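Local structure of ferritin like protein (Caulobacter vibrioides, 3HL1) at residues W24-Y29 with Q53-A58; Y34-P39 with N245-Y250; A58-N63 with P180-T185. The protein is of unknown exact function but has a largely helical ferritin-like structure and probably binds metal. One frame throughout, in Å; residues are numbered along the deposited sequence. Where two conformers were deposited one is given.

How the contacts relate
Contacts 1 and 3 are buried and share helix 42-67, meeting at A58; contact 2 is only partly buried, toward the surface, about 22 Å (centre to centre) from the middle of the chain. Contact 1 pairs helices 8-35 and 42-67 near that middle, where a threonine and a glutamate meet between apolar side chains. Contact 3 sets the same second helix against an irregular segment, through an asparagine side chain that grips a backbone carbonyl. Contact 2 joins the end of helix 8-35 and the turn after it to 245-250 by main-chain bonds, waters and a lysine laid over a tyrosine ring. Contacts 2 and 3 lie on opposite sides of the chain's centre.

Contact 1 (W24-Y29 with Q53-A58); sequences WTIPYY and QEMLHA
A chi1 of 70° sets T25 OG1 between its own backbone N and carbonyl carbon, while a bend at chi2 (-63°) folds E54 back so that its carboxylate meets that hydroxyl. The two side chains cross at about a right angle, with T25 OG1 2.6 Å from E54 OE1. One turn back on the same helix as T25, E22 hydrogen-bonds through O to T25 OG1 and through OE1 to H57 ND1. The other carboxylate oxygen, E54 OE2, hydrogen-bonds to an unidentified bound molecule, probably from the crystallisation liquor, to which H57 ND1 makes a weak hydrogen bond. E54 and H57 have the E-x-x-H spacing familiar from ferritin-like diiron proteins, consistent with a pocket of that kind. The glutamate stem is packed by two residues: Y29 CE2 lies 3.7 Å from E54 CG, and I26 CG1 3.6 Å from E54 CB, the isoleucine sliding past in the opposite direction. Further out, I26 CD1 comes to 3.9 Å from CG of selenomethionine M55. The two segments run nearly antiparallel (163°), their axes 9.5 Å apart, as neighbours in a helical bundle. Y29 hydrogen-bonds through OH to E122 OE2, helix 112-121 touches W24, Y28 and Y29 of helix 8-35, and helix 188-207 packs on Q53, L56 and H57 of helix 42-67.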
loop_
_atom_site.group_PDB
_atom_site.type_symbol
_atom_site.label_atom_id
_atom_site.label_comp_id
_atom_site.label_asym_id
_atom_site.label_seq_id
_atom_site.Cartn_x
_atom_site.Cartn_y
_atom_site.Cartn_z
ATOM N N TRP A 24 -3.300 -2.887 -0.970
ATOM C CA TRP A 24 -3.399 -3.964 0.009
ATOM C C TRP A 24 -2.923 -3.542 1.411
ATOM O O TRP A 24 -3.545 -3.901 2.385
ATOM C CB TRP A 24 -2.679 -5.217 -0.479
ATOM C CG TRP A 24 -2.802 -6.383 0.385
ATOM C CD1 TRP A 24 -3.645 -7.429 0.222
ATOM C CD2 TRP A 24 -1.977 -6.707 1.491
ATOM N NE1 TRP A 24 -3.483 -8.329 1.217
ATOM C CE2 TRP A 24 -2.443 -7.934 2.003
ATOM C CE3 TRP A 24 -0.916 -6.051 2.146
ATOM C CZ2 TRP A 24 -1.882 -8.540 3.118
ATOM C CZ3 TRP A 24 -0.350 -6.665 3.263
ATOM C CH2 TRP A 24 -0.838 -7.884 3.739
ATOM N N THR A 25 -1.866 -2.746 1.519
ATOM C CA THR A 25 -1.349 -2.315 2.790
ATOM C C THR A 25 -2.271 -1.343 3.502
ATOM O O THR A 25 -2.205 -1.243 4.698
ATOM C CB THR A 25 0.027 -1.635 2.701
ATOM O OG1 THR A 25 -0.146 -0.367 2.068
ATOM C CG2 THR A 25 1.073 -2.492 1.939
ATOM N N ILE A 26 -3.114 -0.595 2.779
ATOM C CA ILE A 26 -3.887 0.474 3.386
ATOM C C ILE A 26 -4.944 -0.051 4.381
ATOM O O ILE A 26 -4.923 0.353 5.557
ATOM C CB ILE A 26 -4.439 1.464 2.298
ATOM C CG1 ILE A 26 -3.213 2.184 1.668
ATOM C CG2 ILE A 26 -5.448 2.449 2.908
ATOM C CD1 ILE A 26 -3.460 2.907 0.401
ATOM N N PRO A 27 -5.888 -0.929 3.930
ATOM C CA PRO A 27 -6.769 -1.539 4.925
ATOM C C PRO A 27 -6.066 -2.321 6.023
ATOM O O PRO A 27 -6.526 -2.286 7.162
ATOM C CB PRO A 27 -7.732 -2.409 4.086
ATOM C CG PRO A 27 -7.712 -1.794 2.733
ATOM C CD PRO A 27 -6.264 -1.362 2.565
ATOM N N TYR A 28 -4.929 -2.978 5.710
ATOM C CA TYR A 28 -4.142 -3.671 6.706
ATOM C C TYR A 28 -3.683 -2.721 7.829
ATOM O O TYR A 28 -3.925 -3.018 8.969
ATOM C CB TYR A 28 -2.931 -4.414 6.084
ATOM C CG TYR A 28 -2.411 -5.541 6.949
ATOM C CD1 TYR A 28 -1.473 -5.286 7.960
ATOM C CD2 TYR A 28 -2.888 -6.863 6.796
ATOM C CE1 TYR A 28 -1.009 -6.318 8.785
ATOM C CE2 TYR A 28 -2.426 -7.903 7.621
ATOM C CZ TYR A 28 -1.488 -7.611 8.596
ATOM O OH TYR A 28 -1.085 -8.571 9.413
ATOM N N TYR A 29 -2.987 -1.656 7.485
ATOM C CA TYR A 29 -2.477 -0.686 8.402
ATOM C C TYR A 29 -3.605 0.064 9.099
ATOM O O TYR A 29 -3.488 0.392 10.257
ATOM C CB TYR A 29 -1.582 0.333 7.693
ATOM C CG TYR A 29 -0.251 -0.164 7.157
ATOM C CD1 TYR A 29 0.069 -1.535 7.093
ATOM C CD2 TYR A 29 0.598 0.730 6.492
ATOM C CE1 TYR A 29 1.267 -1.969 6.548
ATOM C CE2 TYR A 29 1.772 0.284 5.872
ATOM C CZ TYR A 29 2.115 -1.048 5.914
ATOM O OH TYR A 29 3.288 -1.479 5.276
ATOM N N GLN A 53 1.286 7.936 3.907
ATOM C CA GLN A 53 2.317 7.720 2.896
ATOM C C GLN A 53 1.950 6.623 1.904
ATOM O O GLN A 53 2.250 6.733 0.702
ATOM C CB GLN A 53 3.662 7.428 3.535
ATOM C CG GLN A 53 4.138 8.623 4.322
ATOM C CD GLN A 53 5.597 8.524 4.700
ATOM O OE1 GLN A 53 6.135 7.430 4.915
ATOM N NE2 GLN A 53 6.246 9.665 4.775
ATOM N N GLU A 54 1.286 5.578 2.368
ATOM C CA GLU A 54 0.847 4.525 1.421
ATOM C C GLU A 54 -0.121 5.080 0.404
ATOM O O GLU A 54 -0.051 4.721 -0.755
ATOM C CB GLU A 54 0.214 3.324 2.151
ATOM C CG GLU A 54 1.177 2.537 2.983
ATOM C CD GLU A 54 2.289 1.901 2.123
ATOM O OE1 GLU A 54 2.022 0.967 1.360
ATOM O OE2 GLU A 54 3.426 2.346 2.204
HETATM N N MSE A 55 -1.048 5.928 0.847
HETATM C CA MSE A 55 -2.037 6.560 -0.034
HETATM C C MSE A 55 -1.352 7.411 -1.086
HETATM O O MSE A 55 -1.678 7.331 -2.273
HETATM C CB MSE A 55 -3.004 7.410 0.795
HETATM C CG MSE A 55 -3.926 6.564 1.659
HETATM SE SE MSE A 55 -4.811 7.652 3.019
HETATM C CE MSE A 55 -5.633 6.292 3.957
ATOM N N LEU A 56 -0.382 8.202 -0.651
ATOM C CA LEU A 56 0.482 8.937 -1.558
ATOM C C LEU A 56 1.169 8.001 -2.558
ATOM O O LEU A 56 1.194 8.322 -3.747
ATOM C CB LEU A 56 1.526 9.781 -0.786
ATOM C CG LEU A 56 2.599 10.405 -1.679
ATOM C CD1 LEU A 56 1.925 11.487 -2.520
ATOM C CD2 LEU A 56 3.838 10.928 -0.939
ATOM N N HIS A 57 1.687 6.849 -2.102
ATOM C CA HIS A 57 2.335 5.914 -3.006
ATOM C C HIS A 57 1.380 5.480 -4.087
ATOM O O HIS A 57 1.782 5.404 -5.258
ATOM C CB HIS A 57 2.931 4.682 -2.313
ATOM C CG HIS A 57 3.989 4.997 -1.312
ATOM N ND1 HIS A 57 4.503 4.044 -0.454
ATOM C CD2 HIS A 57 4.571 6.168 -0.977
ATOM C CE1 HIS A 57 5.374 4.627 0.353
ATOM N NE2 HIS A 57 5.431 5.912 0.063
ATOM N N ALA A 58 0.142 5.165 -3.707
ATOM C CA ALA A 58 -0.883 4.767 -4.678
ATOM C C ALA A 58 -1.060 5.834 -5.756
ATOM O O ALA A 58 -1.069 5.523 -6.957
ATOM C CB ALA A 58 -2.235 4.421 -3.976
#

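Contact 2 (Y34-P39 with N245-Y250); sequences YSIKDP and NWPGVY
K37 lays its aliphatic stem over one face of the Y250 ring: CG stands 3.8 Å from the ring centroid and only 7° off the normal, a CH-pi contact almost exactly over the centre. With the chain extended beyond CG, the lysine carries on past the ring, and K37 CE comes to 3.4 Å from V249 O. The ring edge meets the main chain of the helix end, Y34 O lying 3.5 Å from Y250 CD2, near the ring plane. Two backbone bonds join the segments: Y250 N donates to S35 O (2.8 Å), and K37 N donates to G248 O (3.0 Å). Together they frame I36 and V249 as a non-hydrogen-bonded antiparallel pair, a single beta bridge in a chain without regular strands. S35 O also receives a CA-H...O contact from V249. Beside the bridge, I36 CG2 packs 3.6 Å from P247 CG, next to T41. Two waters extend the network: one donates to K37 O, 2.7 Å from the water oxygen, and lies 2.6 Å from Y250 OH; the other accepts from D38 N and donates to G248 O. L305 and W308 of helix 292-309 touch the Y250 side chain, and K309 bonds weakly to its hydroxyl. G248 O thus takes two donors, an amide and a water. The direct hydrogen bonds between the segments use main-chain groups alone, so they depend on backbone course and not on side-chain identity, while the K37-Y250 CH-pi contact and the water-bridged hydroxyl add the side-chain part.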
loop_
_atom_site.group_PDB
_atom_site.type_symbol
_atom_site.label_atom_id
_atom_site.label_comp_id
_atom_site.label_asym_id
_atom_site.label_seq_id
_atom_site.Cartn_x
_atom_site.Cartn_y
_atom_site.Cartn_z
ATOM N N TYR A 34 -6.700 1.749 13.923
ATOM C CA TYR A 34 -7.926 2.067 14.660
ATOM C C TYR A 34 -8.219 1.104 15.791
ATOM O O TYR A 34 -9.012 1.440 16.679
ATOM C CB TYR A 34 -9.119 2.202 13.702
ATOM C CG TYR A 34 -9.100 3.510 12.961
ATOM C CD1 TYR A 34 -9.320 4.704 13.627
ATOM C CD2 TYR A 34 -8.755 3.569 11.607
ATOM C CE1 TYR A 34 -9.264 5.920 12.969
ATOM C CE2 TYR A 34 -8.685 4.786 10.946
ATOM C CZ TYR A 34 -8.960 5.951 11.628
ATOM O OH TYR A 34 -8.914 7.150 10.986
ATOM N N SER A 35 -7.509 -0.029 15.824
ATOM C CA SER A 35 -7.565 -0.931 16.990
ATOM C C SER A 35 -6.976 -0.336 18.258
ATOM O O SER A 35 -7.350 -0.766 19.337
ATOM C CB SER A 35 -6.897 -2.286 16.764
ATOM O OG SER A 35 -5.478 -2.179 16.898
ATOM N N ILE A 36 -6.086 0.643 18.124
ATOM C CA ILE A 36 -5.397 1.226 19.222
ATOM C C ILE A 36 -6.340 2.212 19.880
ATOM O O ILE A 36 -6.749 3.181 19.269
ATOM C CB ILE A 36 -4.114 1.945 18.818
ATOM C CG1 ILE A 36 -3.210 0.944 18.073
ATOM C CG2 ILE A 36 -3.407 2.487 20.069
ATOM C CD1 ILE A 36 -1.993 1.579 17.307
ATOM N N LYS A 37 -6.669 1.955 21.138
ATOM C CA LYS A 37 -7.692 2.746 21.815
ATOM C C LYS A 37 -7.296 4.209 21.979
ATOM O O LYS A 37 -8.118 5.117 21.780
ATOM C CB LYS A 37 -8.026 2.128 23.181
ATOM C CG LYS A 37 -8.699 0.794 23.140
ATOM C CD LYS A 37 -9.100 0.329 24.570
ATOM C CE LYS A 37 -9.749 -1.046 24.578
ATOM N NZ LYS A 37 -10.238 -1.420 25.964
ATOM N N ASP A 38 -6.045 4.428 22.362
ATOM C CA ASP A 38 -5.530 5.764 22.621
ATOM C C ASP A 38 -4.741 6.359 21.431
ATOM O O ASP A 38 -3.600 5.984 21.163
ATOM C CB ASP A 38 -4.724 5.760 23.923
ATOM C CG ASP A 38 -4.200 7.132 24.311
ATOM O OD1 ASP A 38 -4.495 8.134 23.633
ATOM O OD2 ASP A 38 -3.481 7.186 25.333
ATOM N N PRO A 39 -5.355 7.324 20.727
ATOM C CA PRO A 39 -4.713 7.898 19.550
ATOM C C PRO A 39 -3.480 8.735 19.806
ATOM O O PRO A 39 -2.746 9.049 18.870
ATOM C CB PRO A 39 -5.815 8.769 18.923
ATOM C CG PRO A 39 -7.077 8.371 19.570
ATOM C CD PRO A 39 -6.685 7.923 20.952
ATOM N N ASN A 245 6.018 -1.815 26.154
ATOM C CA ASN A 245 4.626 -1.614 26.594
ATOM C C ASN A 245 3.683 -1.164 25.485
ATOM O O ASN A 245 3.623 0.025 25.140
ATOM C CB ASN A 245 4.581 -0.608 27.742
ATOM C CG ASN A 245 5.428 -1.045 28.919
ATOM O OD1 ASN A 245 5.075 -1.985 29.647
ATOM N ND2 ASN A 245 6.581 -0.382 29.090
ATOM N N TRP A 246 2.931 -2.111 24.944
ATOM C CA TRP A 246 2.031 -1.798 23.818
ATOM C C TRP A 246 0.754 -1.221 24.352
ATOM O O TRP A 246 0.318 -1.620 25.421
ATOM C CB TRP A 246 1.749 -3.028 22.990
ATOM C CG TRP A 246 2.952 -3.479 22.236
ATOM C CD1 TRP A 246 4.284 -3.232 22.538
ATOM C CD2 TRP A 246 2.959 -4.321 21.095
ATOM N NE1 TRP A 246 5.098 -3.854 21.624
ATOM C CE2 TRP A 246 4.309 -4.527 20.727
ATOM C CE3 TRP A 246 1.959 -4.936 20.349
ATOM C CZ2 TRP A 246 4.669 -5.314 19.642
ATOM C CZ3 TRP A 246 2.320 -5.694 19.271
ATOM C CH2 TRP A 246 3.666 -5.892 18.933
ATOM N N PRO A 247 0.154 -0.268 23.620
ATOM C CA PRO A 247 -1.069 0.351 24.113
ATOM C C PRO A 247 -2.238 -0.635 24.067
ATOM O O PRO A 247 -2.205 -1.617 23.304
ATOM C CB PRO A 247 -1.297 1.512 23.130
ATOM C CG PRO A 247 -0.636 1.072 21.856
ATOM C CD PRO A 247 0.573 0.285 22.317
ATOM N N GLY A 248 -3.285 -0.334 24.829
ATOM C CA GLY A 248 -4.506 -1.148 24.826
ATOM C C GLY A 248 -5.183 -1.100 23.461
ATOM O O GLY A 248 -5.142 -0.060 22.790
ATOM N N VAL A 249 -5.736 -2.232 23.052
ATOM C CA VAL A 249 -6.426 -2.349 21.781
ATOM C C VAL A 249 -7.858 -2.848 21.984
ATOM O O VAL A 249 -8.174 -3.549 22.966
ATOM C CB VAL A 249 -5.692 -3.284 20.804
ATOM C CG1 VAL A 249 -4.223 -2.785 20.607
ATOM C CG2 VAL A 249 -5.745 -4.722 21.292
ATOM N N TYR A 250 -8.734 -2.470 21.057
ATOM C CA TYR A 250 -10.047 -3.004 21.032
ATOM C C TYR A 250 -9.967 -4.478 20.716
ATOM O O TYR A 250 -9.050 -4.973 20.076
ATOM C CB TYR A 250 -10.933 -2.336 19.986
ATOM C CG TYR A 250 -11.178 -0.914 20.246
ATOM C CD1 TYR A 250 -12.071 -0.518 21.252
ATOM C CD2 TYR A 250 -10.511 0.067 19.515
ATOM C CE1 TYR A 250 -12.303 0.849 21.522
ATOM C CE2 TYR A 250 -10.716 1.413 19.792
ATOM C CZ TYR A 250 -11.610 1.790 20.805
ATOM O OH TYR A 250 -11.801 3.142 21.021
HETATM O O HOH W 1 -10.089 4.873 20.008
HETATM O O HOH W 2 -4.569 2.395 23.538
#

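Contact 3 (A58-N63 with P180-T185); sequences AQLVSN and PPLTVT
L182 forms the centre of an inverse gamma turn, and its carbonyl is turned to N63 on helix 42-67 of the ferritin-like fold. The turn itself is closed by a weak bond from T183 N to P181 O (3.0 Å). N63 ND2 donates to L182 O across 2.8 Å, with a bent N-H...O angle of 143°; the oxygen lies close to the plane of the amide, 14° out of it. N63 CG is anti to its own carbonyl carbon (chi1 -74°), which helps to direct the amide out from the helix toward the turn. The same ND2 also hydrogen-bonds to M169 O, so both amide hydrogens can find an acceptor, which probably holds the amide's rotation. Q168 bridges the two segments, NE2 bonding to N63 O and OE1 accepting from V184 N. I201 and I202 of helix 188-207 touch L182 and L60, respectively. One methyl of L60 packs against both the carbonyl and the side chain of L182: L60 CD2 sits 3.6 Å from L182 O and 3.7 Å from L182 CB.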
loop_
_atom_site.group_PDB
_atom_site.type_symbol
_atom_site.label_atom_id
_atom_site.label_comp_id
_atom_site.label_asym_id
_atom_site.label_seq_id
_atom_site.Cartn_x
_atom_site.Cartn_y
_atom_site.Cartn_z
ATOM N N ALA A 58 0.142 5.165 -3.707
ATOM C CA ALA A 58 -0.883 4.767 -4.678
ATOM C C ALA A 58 -1.060 5.834 -5.756
ATOM O O ALA A 58 -1.069 5.523 -6.957
ATOM C CB ALA A 58 -2.235 4.421 -3.976
ATOM N N GLN A 59 -1.221 7.084 -5.333
ATOM C CA GLN A 59 -1.320 8.213 -6.247
ATOM C C GLN A 59 -0.121 8.336 -7.204
ATOM O O GLN A 59 -0.295 8.596 -8.395
ATOM C CB GLN A 59 -1.484 9.521 -5.455
ATOM C CG GLN A 59 -1.314 10.771 -6.325
ATOM C CD GLN A 59 -1.562 12.043 -5.574
ATOM O OE1 GLN A 59 -2.693 12.301 -5.150
ATOM N NE2 GLN A 59 -0.506 12.856 -5.400
ATOM N N LEU A 60 1.082 8.153 -6.674
ATOM C CA LEU A 60 2.318 8.280 -7.457
ATOM C C LEU A 60 2.414 7.203 -8.480
ATOM O O LEU A 60 2.840 7.467 -9.630
ATOM C CB LEU A 60 3.553 8.278 -6.534
ATOM C CG LEU A 60 3.638 9.470 -5.533
ATOM C CD1 LEU A 60 4.979 9.429 -4.787
ATOM C CD2 LEU A 60 3.455 10.775 -6.234
ATOM N N VAL A 61 2.052 5.983 -8.095
ATOM C CA VAL A 61 2.024 4.894 -9.036
ATOM C C VAL A 61 1.012 5.194 -10.148
ATOM O O VAL A 61 1.326 5.030 -11.298
ATOM C CB VAL A 61 1.773 3.499 -8.396
ATOM C CG1 VAL A 61 1.563 2.450 -9.507
ATOM C CG2 VAL A 61 2.958 3.075 -7.515
ATOM N N SER A 62 -0.188 5.657 -9.799
ATOM C CA SER A 62 -1.167 6.038 -10.815
ATOM C C SER A 62 -0.576 7.090 -11.783
ATOM O O SER A 62 -0.756 7.037 -13.000
ATOM C CB SER A 62 -2.439 6.610 -10.171
ATOM O OG SER A 62 -3.379 6.980 -11.186
ATOM N N ASN A 63 0.110 8.075 -11.232
ATOM C CA ASN A 63 0.723 9.133 -12.042
ATOM C C ASN A 63 1.800 8.608 -12.982
ATOM O O ASN A 63 1.813 8.958 -14.165
ATOM C CB ASN A 63 1.312 10.276 -11.139
ATOM C CG ASN A 63 0.243 11.140 -10.539
ATOM O OD1 ASN A 63 -0.945 11.056 -10.922
ATOM N ND2 ASN A 63 0.656 12.039 -9.583
ATOM N N PRO A 180 7.103 20.815 -5.946
ATOM C CA PRO A 180 6.271 20.928 -7.135
ATOM C C PRO A 180 5.201 19.798 -7.083
ATOM O O PRO A 180 5.266 18.924 -6.213
ATOM C CB PRO A 180 7.283 20.704 -8.270
ATOM C CG PRO A 180 8.248 19.681 -7.681
ATOM C CD PRO A 180 8.411 20.186 -6.251
ATOM N N PRO A 181 4.211 19.831 -7.981
ATOM C CA PRO A 181 3.309 18.677 -8.002
ATOM C C PRO A 181 4.121 17.390 -8.238
ATOM O O PRO A 181 5.129 17.402 -8.941
ATOM C CB PRO A 181 2.378 18.981 -9.191
ATOM C CG PRO A 181 3.087 20.056 -9.986
ATOM C CD PRO A 181 3.845 20.849 -8.984
ATOM N N LEU A 182 3.696 16.296 -7.644
ATOM C CA LEU A 182 4.422 15.064 -7.763
ATOM C C LEU A 182 3.750 14.305 -8.916
ATOM O O LEU A 182 3.036 13.294 -8.747
ATOM C CB LEU A 182 4.427 14.350 -6.441
ATOM C CG LEU A 182 5.285 14.951 -5.319
ATOM C CD1 LEU A 182 5.141 14.077 -4.111
ATOM C CD2 LEU A 182 6.761 15.079 -5.691
ATOM N N THR A 183 3.956 14.890 -10.082
ATOM C CA THR A 183 3.340 14.464 -11.314
ATOM C C THR A 183 4.367 14.465 -12.427
ATOM O O THR A 183 5.437 15.071 -12.336
ATOM C CB THR A 183 2.213 15.424 -11.739
ATOM O OG1 THR A 183 2.781 16.693 -11.998
ATOM C CG2 THR A 183 1.173 15.585 -10.670
ATOM N N VAL A 184 4.008 13.817 -13.519
ATOM C CA VAL A 184 4.825 13.792 -14.700
ATOM C C VAL A 184 4.256 14.810 -15.676
ATOM O O VAL A 184 3.177 14.625 -16.266
ATOM C CB VAL A 184 4.894 12.366 -15.277
ATOM C CG1 VAL A 184 5.713 12.348 -16.568
ATOM C CG2 VAL A 184 5.492 11.392 -14.190
ATOM N N THR A 185 4.995 15.909 -15.830
ATOM C CA THR A 185 4.560 17.029 -16.659
ATOM C C THR A 185 5.259 17.066 -18.012
ATOM O O THR A 185 4.833 17.784 -18.891
ATOM C CB THR A 185 4.844 18.371 -15.973
ATOM O OG1 THR A 185 6.251 18.475 -15.723
ATOM C CG2 THR A 185 4.087 18.469 -14.666
#